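Local coordinates for PUA domain-containing protein (PDB 1Q7H), which is of unknown function but carries a PUA domain and probably binds RNA, at residues W16-M19 with S20-G23; V50-A53 with G54-P58. One frame throughout, in Å; residues are numbered along the deposited sequence.

Following the chain from the N terminus, helix 9-20 runs out at contact 1, where residues 16-19 hand over to the turn at 20-23. Strands 32-35 and 40-44 of the antiparallel sheet follow before contact 2, in which strand 47-52 turns back through 53-55 into strand 56-58, the outermost strand on that side. The two contacts are in series along the chain, each closing a short local turn, and neither encloses the other. They meet in space, with centres about 12 Å apart: Q18 and M19 on the helix pack against V50, L56 and P58, so the helix end is laid on the last hairpin of the sheet.

Contact 1. Residues W16-M19 with S20-G23; sequences WEQM and SRYG. Unlike the reference sequence in segment 16-19: Q18 (reference Ala). Unlike the reference sequence in segment 20-23: S20 (reference Ala).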
ATOM      1  N   TRP A  16      -1.179   2.767 -14.573  1.00 20.82           N
ATOM      2  CA  TRP A  16       0.041   1.962 -14.637  1.00 22.88           C
ATOM      3  C   TRP A  16       1.239   2.823 -14.271  1.00 23.94           C
ATOM      4  O   TRP A  16       2.124   2.401 -13.516  1.00 21.45           O
ATOM      5  CB  TRP A  16       0.284   1.398 -16.041  1.00 17.91           C
ATOM      6  CG  TRP A  16      -0.839   0.590 -16.616  1.00 19.44           C
ATOM      7  CD1 TRP A  16      -1.831  -0.054 -15.932  1.00 15.10           C
ATOM      8  CD2 TRP A  16      -1.068   0.322 -18.005  1.00 18.80           C
ATOM      9  NE1 TRP A  16      -2.667  -0.706 -16.812  1.00 19.43           N
ATOM     10  CE2 TRP A  16      -2.221  -0.489 -18.089  1.00 15.51           C
ATOM     11  CE3 TRP A  16      -0.412   0.696 -19.186  1.00 23.18           C
ATOM     12  CZ2 TRP A  16      -2.731  -0.935 -19.308  1.00 19.23           C
ATOM     13  CZ3 TRP A  16      -0.920   0.253 -20.399  1.00 20.57           C
ATOM     14  CH2 TRP A  16      -2.068  -0.554 -20.450  1.00 18.97           C
ATOM     15  N   GLU A  17       1.267   4.031 -14.825  1.00 20.70           N
ATOM     16  CA  GLU A  17       2.356   4.958 -14.581  1.00 20.79           C
ATOM     17  C   GLU A  17       2.405   5.395 -13.125  1.00 14.25           C
ATOM     18  O   GLU A  17       3.478   5.550 -12.564  1.00 21.26           O
ATOM     19  CB  GLU A  17       2.231   6.177 -15.494  1.00 24.37           C
ATOM     20  CG  GLU A  17       2.201   5.842 -16.971  1.00 39.86           C
ATOM     21  CD  GLU A  17       2.009   7.076 -17.845  1.00 51.52           C
ATOM     22  OE1 GLU A  17       1.228   7.973 -17.449  1.00 52.64           O
ATOM     23  OE2 GLU A  17       2.627   7.144 -18.931  1.00 50.66           O
ATOM     24  N   GLN A  18       1.249   5.603 -12.510  1.00 19.95           N
ATOM     25  CA  GLN A  18       1.224   5.994 -11.104  1.00 18.97           C
ATOM     26  C   GLN A  18       1.826   4.888 -10.232  1.00 21.39           C
ATOM     27  O   GLN A  18       2.607   5.158  -9.324  1.00 23.71           O
ATOM     28  CB  GLN A  18      -0.206   6.270 -10.648  1.00 25.63           C
ATOM     29  CG  GLN A  18      -0.728   7.613 -11.117  1.00 37.56           C
ATOM     30  CD  GLN A  18      -0.076   8.772 -10.391  1.00 40.69           C
ATOM     31  OE1 GLN A  18      -0.135   9.910 -10.848  1.00 51.31           O
ATOM     32  NE2 GLN A  18       0.537   8.491  -9.245  1.00 36.31           N
HETATM   33  N   MSE A  19       1.448   3.645 -10.509  1.00 18.37           N
HETATM   34  CA  MSE A  19       1.953   2.512  -9.750  1.00 17.92           C
HETATM   35  C   MSE A  19       3.427   2.230 -10.045  1.00 19.95           C
HETATM   36  O   MSE A  19       4.160   1.758  -9.173  1.00 22.83           O
HETATM   37  CB  MSE A  19       1.104   1.278 -10.043  1.00 15.41           C
HETATM   38  CG  MSE A  19      -0.314   1.375  -9.503  1.00 16.19           C
HETATM   39 SE   MSE A  19      -0.384   1.641  -7.564  1.00 27.40          SE
HETATM   40  CE  MSE A  19      -0.548   3.577  -7.518  1.00 22.09           C
ATOM     41  N   SER A  20       3.863   2.520 -11.270  1.00 18.64           N
ATOM     42  CA  SER A  20       5.257   2.305 -11.660  1.00 21.88           C
ATOM     43  C   SER A  20       6.184   3.208 -10.837  1.00 23.03           C
ATOM     44  O   SER A  20       7.381   2.961 -10.731  1.00 25.62           O
ATOM     45  CB  SER A  20       5.451   2.585 -13.157  1.00 25.57           C
ATOM     46  OG  SER A  20       6.765   2.228 -13.587  1.00 35.28           O
ATOM     47  N   ARG A  21       5.626   4.257 -10.250  1.00 26.00           N
ATOM     48  CA  ARG A  21       6.418   5.159  -9.424  1.00 27.33           C
ATOM     49  C   ARG A  21       7.002   4.409  -8.238  1.00 28.73           C
ATOM     50  O   ARG A  21       8.039   4.789  -7.700  1.00 29.80           O
ATOM     51  CB  ARG A  21       5.551   6.297  -8.889  1.00 31.75           C
ATOM     52  CG  ARG A  21       5.188   7.370  -9.907  1.00 43.41           C
ATOM     53  CD  ARG A  21       4.358   8.438  -9.221  1.00 52.88           C
ATOM     54  NE  ARG A  21       4.920   8.760  -7.910  1.00 61.45           N
ATOM     55  CZ  ARG A  21       4.244   9.337  -6.922  1.00 64.30           C
ATOM     56  NH1 ARG A  21       2.969   9.664  -7.091  1.00 66.16           N
ATOM     57  NH2 ARG A  21       4.841   9.576  -5.761  1.00 65.67           N
ATOM     58  N   TYR A  22       6.321   3.349  -7.821  1.00 21.72           N
ATOM     59  CA  TYR A  22       6.768   2.563  -6.679  1.00 20.85           C
ATOM     60  C   TYR A  22       7.322   1.226  -7.121  1.00 15.84           C
ATOM     61  O   TYR A  22       7.527   0.330  -6.304  1.00 21.29           O
ATOM     62  CB  TYR A  22       5.598   2.349  -5.717  1.00 15.36           C
ATOM     63  CG  TYR A  22       5.062   3.640  -5.170  1.00 20.69           C
ATOM     64  CD1 TYR A  22       5.819   4.405  -4.287  1.00 20.46           C
ATOM     65  CD2 TYR A  22       3.804   4.116  -5.549  1.00 24.33           C
ATOM     66  CE1 TYR A  22       5.344   5.616  -3.791  1.00 28.90           C
ATOM     67  CE2 TYR A  22       3.319   5.327  -5.057  1.00 26.83           C
ATOM     68  CZ  TYR A  22       4.096   6.073  -4.178  1.00 31.92           C
ATOM     69  OH  TYR A  22       3.629   7.272  -3.678  1.00 40.78           O
ATOM     70  N   GLY A  23       7.558   1.099  -8.423  1.00 15.59           N
ATOM     71  CA  GLY A  23       8.082  -0.142  -8.960  1.00 14.09           C
ATOM     72  C   GLY A  23       7.037  -1.245  -9.048  1.00 16.83           C
ATOM     73  O   GLY A  23       7.388  -2.406  -9.231  1.00 15.78           O
TER
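A Schellman motif ends helix 9-20 here, with G23, at positive phi, as its C-prime residue, and a type I turn runs from S20 to G23. S20 N makes a full α-helical bond to W16 O, 2.8 Å; the next, R21 N to E17 O, is already weak. R21 N is shared, with a second bond to Q18 O at 3.3 Å. Y22 N then reaches M19 O at 3.0 Å, while G23 N closes the turn on S20 O.

Q18 and R21 lie alongside each other, pointing the same way. Bends at chi2 of Q18 (-71°) and chi3 of R21 (43°) bring Q18 NE2 to the edge of the guanidinium, 3.5 Å from R21 NH1; both are donors, so this is proximity without a bond. The amide and guanidinium planes stand 75° apart. Y22 CZ lies over one guanidinium face, 3.9 Å above its plane and toward the rim, and the tyrosine ring meets F108 edge-to-face. Beyond the turn, R70 bonds R21 O. The helix end is held chiefly by main-chain bonds; R21 CB and CG run along Q18 O, and the charge further out may interact favourably, at a distance, with the helix C-terminal end.

Contact 2. Residues V50-A53 with G54-P58; sequences VFQA and GDLIP
The F51 ring and the Q52 amide are the flat groups here, and they leave opposite faces of the sheet. I57 O approaches the F51 ring obliquely, 4.0 Å from CD2, and H142 meets the ring edge-to-face. Over on the Q52 side, L56 CD2 lies over one face of the Q52 amide, 3.6 Å from CD, with the two side chains crossing obliquely. Q52 gets there by setting CG anti to its backbone N (chi1 176°) and bending at chi2 (64°), which folds the amide back over the leucine. V50 shares that face of the sheet, its CG1 lying 3.9 Å from L56 CD2. Replacing Q52 by an alanine would keep only CB beside L56 CD2 and would probably open a gap next to the turn.

The backbone is that of an antiparallel β-hairpin, strands 47-52 and 56-58; the N-to-C directions of 50-52 and 56-58 are 154° apart. F51 and I57 form the hydrogen-bonded pair: F51 N to I57 O is 2.6 Å and I57 N to F51 O 2.7 Å, both nearly straight. V50 with P58 and Q52 with L56 are the flanking non-hydrogen-bonded pairs. Nearer the turn A53 N bonds D55 O at 3.1 Å, whereas the return bond from D55 N to A53 O is weak. G54 has backbone angles at which a CB would jam against A53 O.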
ATOM      1  N   VAL A  50      -6.177  -0.951  -7.097  1.00 13.85           N
ATOM      2  CA  VAL A  50      -5.749   0.407  -6.785  1.00 15.07           C
ATOM      3  C   VAL A  50      -6.942   1.213  -6.295  1.00 18.51           C
ATOM      4  O   VAL A  50      -7.995   1.216  -6.927  1.00 21.78           O
ATOM      5  CB  VAL A  50      -5.150   1.117  -8.018  1.00 16.59           C
ATOM      6  CG1 VAL A  50      -4.647   2.489  -7.628  1.00 17.74           C
ATOM      7  CG2 VAL A  50      -4.020   0.290  -8.611  1.00 12.92           C
ATOM      8  N   PHE A  51      -6.780   1.890  -5.163  1.00 14.81           N
ATOM      9  CA  PHE A  51      -7.851   2.706  -4.613  1.00 19.15           C
ATOM     10  C   PHE A  51      -7.533   4.179  -4.825  1.00 19.67           C
ATOM     11  O   PHE A  51      -6.380   4.606  -4.710  1.00 21.54           O
ATOM     12  CB  PHE A  51      -8.011   2.463  -3.105  1.00 18.16           C
ATOM     13  CG  PHE A  51      -8.395   1.061  -2.748  1.00 17.17           C
ATOM     14  CD1 PHE A  51      -9.649   0.563  -3.077  1.00 19.09           C
ATOM     15  CD2 PHE A  51      -7.501   0.236  -2.071  1.00 18.51           C
ATOM     16  CE1 PHE A  51     -10.017  -0.747  -2.736  1.00 21.85           C
ATOM     17  CE2 PHE A  51      -7.859  -1.071  -1.726  1.00 23.22           C
ATOM     18  CZ  PHE A  51      -9.121  -1.562  -2.061  1.00 21.07           C
ATOM     19  N   GLN A  52      -8.562   4.946  -5.146  1.00 22.06           N
ATOM     20  CA  GLN A  52      -8.428   6.381  -5.321  1.00 28.94           C
ATOM     21  C   GLN A  52      -9.156   6.943  -4.104  1.00 31.57           C
ATOM     22  O   GLN A  52     -10.375   7.057  -4.101  1.00 35.91           O
ATOM     23  CB  GLN A  52      -9.119   6.827  -6.606  1.00 28.35           C
ATOM     24  CG  GLN A  52      -9.130   8.333  -6.853  1.00 36.16           C
ATOM     25  CD  GLN A  52      -7.743   8.929  -7.044  1.00 38.54           C
ATOM     26  OE1 GLN A  52      -7.059   9.267  -6.078  1.00 44.75           O
ATOM     27  NE2 GLN A  52      -7.320   9.058  -8.299  1.00 41.12           N
ATOM     28  N   ALA A  53      -8.407   7.241  -3.053  1.00 37.04           N
ATOM     29  CA  ALA A  53      -8.981   7.786  -1.828  1.00 41.21           C
ATOM     30  C   ALA A  53      -8.024   8.871  -1.369  1.00 43.92           C
ATOM     31  O   ALA A  53      -7.284   8.697  -0.398  1.00 47.88           O
ATOM     32  CB  ALA A  53      -9.094   6.693  -0.775  1.00 39.48           C
ATOM     33  N   GLY A  54      -8.047   9.995  -2.076  1.00 45.12           N
ATOM     34  CA  GLY A  54      -7.136  11.081  -1.768  1.00 45.16           C
ATOM     35  C   GLY A  54      -6.007  10.860  -2.748  1.00 46.74           C
ATOM     36  O   GLY A  54      -5.949  11.491  -3.806  1.00 50.80           O
ATOM     37  N   ASP A  55      -5.111   9.943  -2.402  1.00 44.26           N
ATOM     38  CA  ASP A  55      -4.006   9.596  -3.283  1.00 41.67           C
ATOM     39  C   ASP A  55      -4.359   8.235  -3.869  1.00 34.73           C
ATOM     40  O   ASP A  55      -5.312   7.595  -3.421  1.00 30.56           O
ATOM     41  CB  ASP A  55      -2.693   9.462  -2.502  1.00 52.67           C
ATOM     42  CG  ASP A  55      -2.266  10.755  -1.840  1.00 60.62           C
ATOM     43  OD1 ASP A  55      -2.164  11.782  -2.546  1.00 66.61           O
ATOM     44  OD2 ASP A  55      -2.020  10.738  -0.613  1.00 63.26           O
ATOM     45  N   LEU A  56      -3.612   7.803  -4.877  1.00 24.31           N
ATOM     46  CA  LEU A  56      -3.841   6.492  -5.452  1.00 24.44           C
ATOM     47  C   LEU A  56      -3.067   5.529  -4.560  1.00 24.44           C
ATOM     48  O   LEU A  56      -1.853   5.644  -4.407  1.00 24.19           O
ATOM     49  CB  LEU A  56      -3.331   6.418  -6.885  1.00 21.74           C
ATOM     50  CG  LEU A  56      -4.224   7.068  -7.932  1.00 27.94           C
ATOM     51  CD1 LEU A  56      -3.509   7.073  -9.259  1.00 28.91           C
ATOM     52  CD2 LEU A  56      -5.538   6.305  -8.033  1.00 24.76           C
ATOM     53  N   ILE A  57      -3.792   4.585  -3.981  1.00 19.15           N
ATOM     54  CA  ILE A  57      -3.239   3.604  -3.061  1.00 19.03           C
ATOM     55  C   ILE A  57      -3.328   2.187  -3.616  1.00 18.42           C
ATOM     56  O   ILE A  57      -4.401   1.750  -4.033  1.00 18.03           O
ATOM     57  CB  ILE A  57      -4.041   3.651  -1.731  1.00 24.04           C
ATOM     58  CG1 ILE A  57      -3.921   5.044  -1.101  1.00 22.01           C
ATOM     59  CG2 ILE A  57      -3.575   2.574  -0.782  1.00 21.24           C
ATOM     60  CD1 ILE A  57      -4.840   5.244   0.090  1.00 31.80           C
ATOM     61  N   PRO A  58      -2.202   1.451  -3.651  1.00 17.42           N
ATOM     62  CA  PRO A  58      -2.269   0.072  -4.166  1.00 10.11           C
ATOM     63  C   PRO A  58      -2.944  -0.747  -3.074  1.00 13.06           C
ATOM     64  O   PRO A  58      -2.784  -0.441  -1.896  1.00 18.80           O
ATOM     65  CB  PRO A  58      -0.802  -0.307  -4.325  1.00 13.44           C
ATOM     66  CG  PRO A  58      -0.135   0.480  -3.191  1.00 12.79           C
ATOM     67  CD  PRO A  58      -0.814   1.829  -3.329  1.00 15.39           C
TER